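Local coordinates for GH3 beta-N-acetylglucosaminidase (PDB 6K5J), which hydrolyses beta-linked N-acetylglucosamine residues from the non-reducing ends of glycosides, as a glycoside hydrolase of family 3, at residues A[36-41]-A[67-72]; A[171-176]-A[338-343]. All coordinates share one frame; numbering follows the deposited sequence.

Overall arrangement
Along the chain the contacts follow one another: contact 1 (36-41 with 67-72) closes before contact 2 (171-176 with 338-343) opens. Contact 1 joins helices 32-39 and 56-72, which connect successive parallel strands (21-23, 45-47, 79-81) of the TIM-barrel domain. Contact 2 joins the C-terminal ends of helices 158-174 and 323-339; segments 171-176 and 338-343 are 162 residues apart at their closest ends. The contact centres are about 21 Å apart, on the same side of the chain's centre. Contact 1 thus joins neighbouring helices of the barrel; contact 2 sets the exit of helix 323-339 against the end of helix 158-174, with Gln67 NE2 just touching it, 3.9 Å from Val342 O.

Contact 1 of 2, residues A[36-41]-A[67-72]; sequences KLITED and QQIAAE
Ile38 and Thr39 pack against Ile69 and Ala70 in a buried, apolar helix-to-helix contact of the TIM-barrel domain, between the end of helix 32-39 and the last turns of helix 56-72. The backbones come close, Ile38 CA lying 6.0 Å from Ala70 CA, consistent with the small side chain of Ala70. Ile38 sends its CG2 branch across the gap: chi1 of -67° sets CG1 beside the backbone N and leaves CG2 anti to it, and this methyl rests on Ala70 CA at 3.6 Å and on Ala70 CB at 3.7 Å. The CG2 methyl of Ile69 meets two partners, with Ile69 CG2 3.8 Å from Ile38 CG2 and 3.6 Å from Thr39 CG2. The isoleucine side chains cross at about a right angle and meet closest at the two CG2 methyls, with Ile38 CB and CD1 a little farther from Ile69 CG2.

Thr39 offers only its methyl to this surface; its OG1 turns back to the helix and is hydrogen-bonded to Arg35 O, which leaves CG2 to face Ile69. Around the interface, Ile38 also touches Leu78 and Ile69 touches Ala30, while Ser73 OG bonds to the carbonyl oxygens of Ile69 and Ala70. With strand 45-47 joining the two helices in sequence and strand 79-81 following, this is the close packing of successive outer helices in a beta/alpha-barrel.

Contact 2 of 2, residues A[171-176]-A[338-343]; sequences GFQDAG and QRRAVD
Arg340 lays its guanidinium over the side chain of Gln173, with the Gln173 stem against one face, where two helix ends meet. Gln173 CB lies over that face, and both Gln173 CB and Gln173 CG lie 3.6 Å from Arg340 NH2. The amide and guanidinium planes are 31° apart, and the two side chains cross at about a right angle. Arg340 reaches this place because its chain bends at chi2 (-52°) before running out to the guanidinium; its CD passes 4.0 Å from Gly176 O.

Outside the two segments, Asp225 receives Arg340 NE and Arg339 NH2 in salt bridges, and its backbone N bonds to Gln173 OE1; Asp225 thus serves both side chains, while Gly223 O accepts from Gln173 NE2. Arg126 NH1 bonds to Gly176 O and Arg340 O, bridging the two turns. Arg340 NH1 also sits 3.6 Å from Gln173 O, a location near the carbonyl end of helix 158-174 that would probably suit its positive charge.

Gly176, with positive phi (86°), donates its N to Gln173 O at 3.0 Å, while Ala341, also at positive phi, donates its N to Gln338 O at 3.1 Å. A second backbone bond into the last turn completes each motif, at the 323-339 end the one donated by Val342 N. The contact is a meeting of two Schellman-capped helix C-termini, packed at the protein surface.

Contact 1 of 2, residues A[36-41]-A[67-72]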
loop_
_atom_site.group_PDB
_atom_site.type_symbol
_atom_site.label_atom_id
_atom_site.label_comp_id
_atom_site.label_asym_id
_atom_site.label_seq_id
_atom_site.Cartn_x
_atom_site.Cartn_y
_atom_site.Cartn_z
ATOM N N LYS A 36 8.115 -9.731 -25.520
ATOM C CA LYS A 36 8.983 -10.904 -25.422
ATOM C C LYS A 36 8.717 -11.690 -24.138
ATOM O O LYS A 36 8.740 -12.929 -24.140
ATOM C CB LYS A 36 10.450 -10.464 -25.508
ATOM C CG LYS A 36 10.867 -10.119 -26.955
ATOM C CD LYS A 36 12.377 -9.907 -27.162
ATOM C CE LYS A 36 12.948 -10.899 -28.165
ATOM N NZ LYS A 36 13.141 -10.380 -29.542
ATOM N N LEU A 37 8.465 -10.988 -23.030
ATOM C CA LEU A 37 8.097 -11.670 -21.792
ATOM C C LEU A 37 6.854 -12.528 -21.992
ATOM O O LEU A 37 6.783 -13.661 -21.502
ATOM C CB LEU A 37 7.859 -10.649 -20.676
ATOM C CG LEU A 37 9.078 -9.931 -20.074
ATOM C CD1 LEU A 37 8.635 -8.755 -19.218
ATOM C CD2 LEU A 37 9.916 -10.892 -19.276
ATOM N N ILE A 38 5.867 -12.004 -22.716
ATOM C CA ILE A 38 4.619 -12.731 -22.904
ATOM C C ILE A 38 4.786 -13.837 -23.937
ATOM O O ILE A 38 4.428 -14.991 -23.684
ATOM C CB ILE A 38 3.488 -11.764 -23.294
ATOM C CG1 ILE A 38 3.161 -10.815 -22.139
ATOM C CG2 ILE A 38 2.249 -12.554 -23.722
ATOM C CD1 ILE A 38 2.296 -9.627 -22.568
ATOM N N THR A 39 5.332 -13.504 -25.115
ATOM C CA THR A 39 5.332 -14.461 -26.224
ATOM C C THR A 39 6.512 -15.421 -26.174
ATOM O O THR A 39 6.377 -16.578 -26.583
ATOM C CB THR A 39 5.328 -13.728 -27.567
ATOM O OG1 THR A 39 6.578 -13.053 -27.752
ATOM C CG2 THR A 39 4.185 -12.719 -27.626
ATOM N N GLU A 40 7.667 -14.985 -25.685
ATOM C CA GLU A 40 8.834 -15.855 -25.663
ATOM C C GLU A 40 9.092 -16.473 -24.302
ATOM O O GLU A 40 9.488 -17.635 -24.226
ATOM C CB GLU A 40 10.070 -15.086 -26.129
ATOM C CG GLU A 40 9.868 -14.529 -27.534
ATOM C CD GLU A 40 11.072 -13.781 -28.057
ATOM O OE1 GLU A 40 12.160 -13.899 -27.451
ATOM O OE2 GLU A 40 10.927 -13.076 -29.082
ATOM N N ASP A 41 8.867 -15.737 -23.220
ATOM C CA ASP A 41 9.085 -16.294 -21.896
ATOM C C ASP A 41 7.805 -16.795 -21.243
ATOM O O ASP A 41 7.877 -17.403 -20.174
ATOM C CB ASP A 41 9.766 -15.258 -21.003
ATOM C CG ASP A 41 11.104 -14.795 -21.578
ATOM O OD1 ASP A 41 11.917 -15.667 -21.950
ATOM O OD2 ASP A 41 11.333 -13.571 -21.659
ATOM N N GLN A 67 -3.388 -8.546 -23.044
ATOM C CA GLN A 67 -4.159 -9.778 -23.162
ATOM C C GLN A 67 -4.243 -10.242 -24.611
ATOM O O GLN A 67 -4.220 -11.448 -24.888
ATOM C CB GLN A 67 -5.554 -9.571 -22.575
ATOM C CG GLN A 67 -5.534 -9.232 -21.084
ATOM C CD GLN A 67 -5.240 -10.416 -20.202
ATOM O OE1 GLN A 67 -4.823 -11.491 -20.672
ATOM N NE2 GLN A 67 -5.435 -10.229 -18.898
ATOM N N GLN A 68 -4.331 -9.298 -25.545
ATOM C CA GLN A 68 -4.367 -9.658 -26.957
ATOM C C GLN A 68 -3.048 -10.269 -27.403
ATOM O O GLN A 68 -3.033 -11.228 -28.180
ATOM C CB GLN A 68 -4.703 -8.424 -27.791
ATOM C CG GLN A 68 -4.717 -8.657 -29.289
ATOM C CD GLN A 68 -5.034 -7.379 -30.040
ATOM O OE1 GLN A 68 -4.935 -6.280 -29.482
ATOM N NE2 GLN A 68 -5.414 -7.509 -31.307
ATOM N N ILE A 69 -1.929 -9.719 -26.923
ATOM C CA ILE A 69 -0.618 -10.276 -27.245
ATOM C C ILE A 69 -0.520 -11.709 -26.752
ATOM O O ILE A 69 0.002 -12.590 -27.450
ATOM C CB ILE A 69 0.495 -9.390 -26.648
ATOM C CG1 ILE A 69 0.588 -8.067 -27.418
ATOM C CG2 ILE A 69 1.842 -10.116 -26.635
ATOM C CD1 ILE A 69 1.405 -6.973 -26.705
ATOM N N ALA A 70 -1.025 -11.971 -25.545
ATOM C CA ALA A 70 -1.003 -13.335 -25.036
ATOM C C ALA A 70 -1.947 -14.228 -25.832
ATOM O O ALA A 70 -1.594 -15.362 -26.171
ATOM C CB ALA A 70 -1.365 -13.360 -23.552
ATOM N N ALA A 71 -3.145 -13.732 -26.144
ATOM C CA ALA A 71 -4.126 -14.568 -26.834
ATOM C C ALA A 71 -3.636 -14.936 -28.224
ATOM O O ALA A 71 -3.701 -16.101 -28.633
ATOM C CB ALA A 71 -5.476 -13.856 -26.910
ATOM N N GLU A 72 -3.111 -13.951 -28.957
ATOM C CA GLU A 72 -2.693 -14.171 -30.334
ATOM C C GLU A 72 -1.435 -15.021 -30.443
ATOM O O GLU A 72 -1.151 -15.536 -31.529
ATOM C CB GLU A 72 -2.490 -12.827 -31.028
ATOM C CG GLU A 72 -3.804 -12.099 -31.276
ATOM C CD GLU A 72 -3.628 -10.756 -31.944
ATOM O OE1 GLU A 72 -2.470 -10.316 -32.130
ATOM O OE2 GLU A 72 -4.657 -10.140 -32.278
#

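Contact 2 of 2, residues A[171-176]-A[338-343]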
loop_
_atom_site.group_PDB
_atom_site.type_symbol
_atom_site.label_atom_id
_atom_site.label_comp_id
_atom_site.label_asym_id
_atom_site.label_seq_id
_atom_site.Cartn_x
_atom_site.Cartn_y
_atom_site.Cartn_z
ATOM N N GLY A 171 -14.546 -6.856 -0.669
ATOM C CA GLY A 171 -14.835 -5.775 -1.605
ATOM C C GLY A 171 -14.029 -5.870 -2.890
ATOM O O GLY A 171 -14.556 -5.636 -3.983
ATOM N N PHE A 172 -12.736 -6.204 -2.780
ATOM C CA PHE A 172 -11.925 -6.415 -3.979
ATOM C C PHE A 172 -12.473 -7.580 -4.800
ATOM O O PHE A 172 -12.681 -7.457 -6.014
ATOM C CB PHE A 172 -10.461 -6.699 -3.613
ATOM C CG PHE A 172 -9.700 -5.507 -3.079
ATOM C CD1 PHE A 172 -9.781 -4.264 -3.694
ATOM C CD2 PHE A 172 -8.878 -5.649 -1.967
ATOM C CE1 PHE A 172 -9.070 -3.188 -3.202
ATOM C CE2 PHE A 172 -8.168 -4.566 -1.447
ATOM C CZ PHE A 172 -8.271 -3.336 -2.064
ATOM N N GLN A 173 -12.703 -8.726 -4.157
ATOM C CA GLN A 173 -13.051 -9.921 -4.925
ATOM C C GLN A 173 -14.486 -9.870 -5.447
ATOM O O GLN A 173 -14.758 -10.397 -6.529
ATOM C CB GLN A 173 -12.777 -11.174 -4.085
ATOM C CG GLN A 173 -11.259 -11.372 -3.944
ATOM C CD GLN A 173 -10.811 -12.502 -3.040
ATOM O OE1 GLN A 173 -9.610 -12.738 -2.910
ATOM N NE2 GLN A 173 -11.752 -13.199 -2.416
ATOM N N ASP A 174 -15.397 -9.203 -4.726
ATOM C CA ASP A 174 -16.744 -8.969 -5.245
ATOM C C ASP A 174 -16.707 -8.178 -6.545
ATOM O O ASP A 174 -17.565 -8.369 -7.414
ATOM C CB ASP A 174 -17.602 -8.220 -4.216
ATOM C CG ASP A 174 -18.197 -9.136 -3.164
ATOM O OD1 ASP A 174 -18.017 -10.364 -3.270
ATOM O OD2 ASP A 174 -18.841 -8.626 -2.221
ATOM N N ALA A 175 -15.721 -7.298 -6.702
ATOM C CA ALA A 175 -15.577 -6.494 -7.907
ATOM C C ALA A 175 -14.791 -7.205 -9.001
ATOM O O ALA A 175 -14.538 -6.606 -10.051
ATOM C CB ALA A 175 -14.902 -5.160 -7.577
ATOM N N GLY A 176 -14.411 -8.462 -8.791
ATOM C CA GLY A 176 -13.680 -9.198 -9.797
ATOM C C GLY A 176 -12.178 -8.998 -9.776
ATOM O O GLY A 176 -11.519 -9.264 -10.782
ATOM N N GLN A 338 -9.054 -18.721 -13.922
ATOM C CA GLN A 338 -10.412 -19.088 -14.310
ATOM C C GLN A 338 -11.443 -18.413 -13.413
ATOM O O GLN A 338 -12.484 -17.946 -13.894
ATOM C CB GLN A 338 -10.579 -20.604 -14.252
ATOM C CG GLN A 338 -11.981 -21.048 -14.637
ATOM C CD GLN A 338 -12.234 -22.512 -14.361
ATOM O OE1 GLN A 338 -11.328 -23.247 -13.961
ATOM N NE2 GLN A 338 -13.476 -22.948 -14.573
ATOM N N ARG A 339 -11.163 -18.350 -12.110
ATOM C CA ARG A 339 -12.128 -17.858 -11.128
ATOM C C ARG A 339 -12.417 -16.378 -11.304
ATOM O O ARG A 339 -13.534 -15.924 -11.016
ATOM C CB ARG A 339 -11.605 -18.113 -9.721
ATOM C CG ARG A 339 -12.650 -18.032 -8.646
ATOM C CD ARG A 339 -12.234 -18.885 -7.476
ATOM N NE ARG A 339 -11.134 -18.256 -6.769
ATOM C CZ ARG A 339 -9.961 -18.832 -6.532
ATOM N NH1 ARG A 339 -9.712 -20.075 -6.939
ATOM N NH2 ARG A 339 -9.030 -18.158 -5.886
ATOM N N ARG A 340 -11.434 -15.611 -11.754
ATOM C CA ARG A 340 -11.613 -14.189 -11.974
ATOM C C ARG A 340 -11.936 -13.879 -13.425
ATOM O O ARG A 340 -11.919 -12.706 -13.812
ATOM C CB ARG A 340 -10.367 -13.423 -11.513
ATOM C CG ARG A 340 -10.173 -13.433 -9.988
ATOM C CD ARG A 340 -11.438 -12.982 -9.236
ATOM N NE ARG A 340 -11.436 -13.457 -7.857
ATOM C CZ ARG A 340 -12.527 -13.761 -7.165
ATOM N NH1 ARG A 340 -13.724 -13.637 -7.720
ATOM N NH2 ARG A 340 -12.421 -14.203 -5.922
ATOM N N ALA A 341 -12.238 -14.904 -14.228
ATOM C CA ALA A 341 -12.595 -14.741 -15.641
ATOM C C ALA A 341 -11.667 -13.745 -16.330
ATOM O O ALA A 341 -12.105 -12.777 -16.962
ATOM C CB ALA A 341 -14.059 -14.319 -15.793
ATOM N N VAL A 342 -10.359 -13.975 -16.180
ATOM C CA VAL A 342 -9.380 -13.034 -16.711
ATOM C C VAL A 342 -9.367 -13.008 -18.229
ATOM O O VAL A 342 -8.813 -12.077 -18.821
ATOM C CB VAL A 342 -7.970 -13.338 -16.162
ATOM C CG1 VAL A 342 -7.991 -13.355 -14.627
ATOM C CG2 VAL A 342 -7.432 -14.654 -16.720
ATOM N N ASP A 343 -9.979 -13.994 -18.878
ATOM C CA ASP A 343 -10.095 -13.973 -20.329
ATOM C C ASP A 343 -11.290 -13.154 -20.813
ATOM O O ASP A 343 -11.462 -12.996 -22.029
ATOM C CB ASP A 343 -10.181 -15.404 -20.868
ATOM C CG ASP A 343 -11.361 -16.180 -20.295
ATOM O OD1 ASP A 343 -11.753 -15.922 -19.135
ATOM O OD2 ASP A 343 -11.906 -17.046 -21.014
#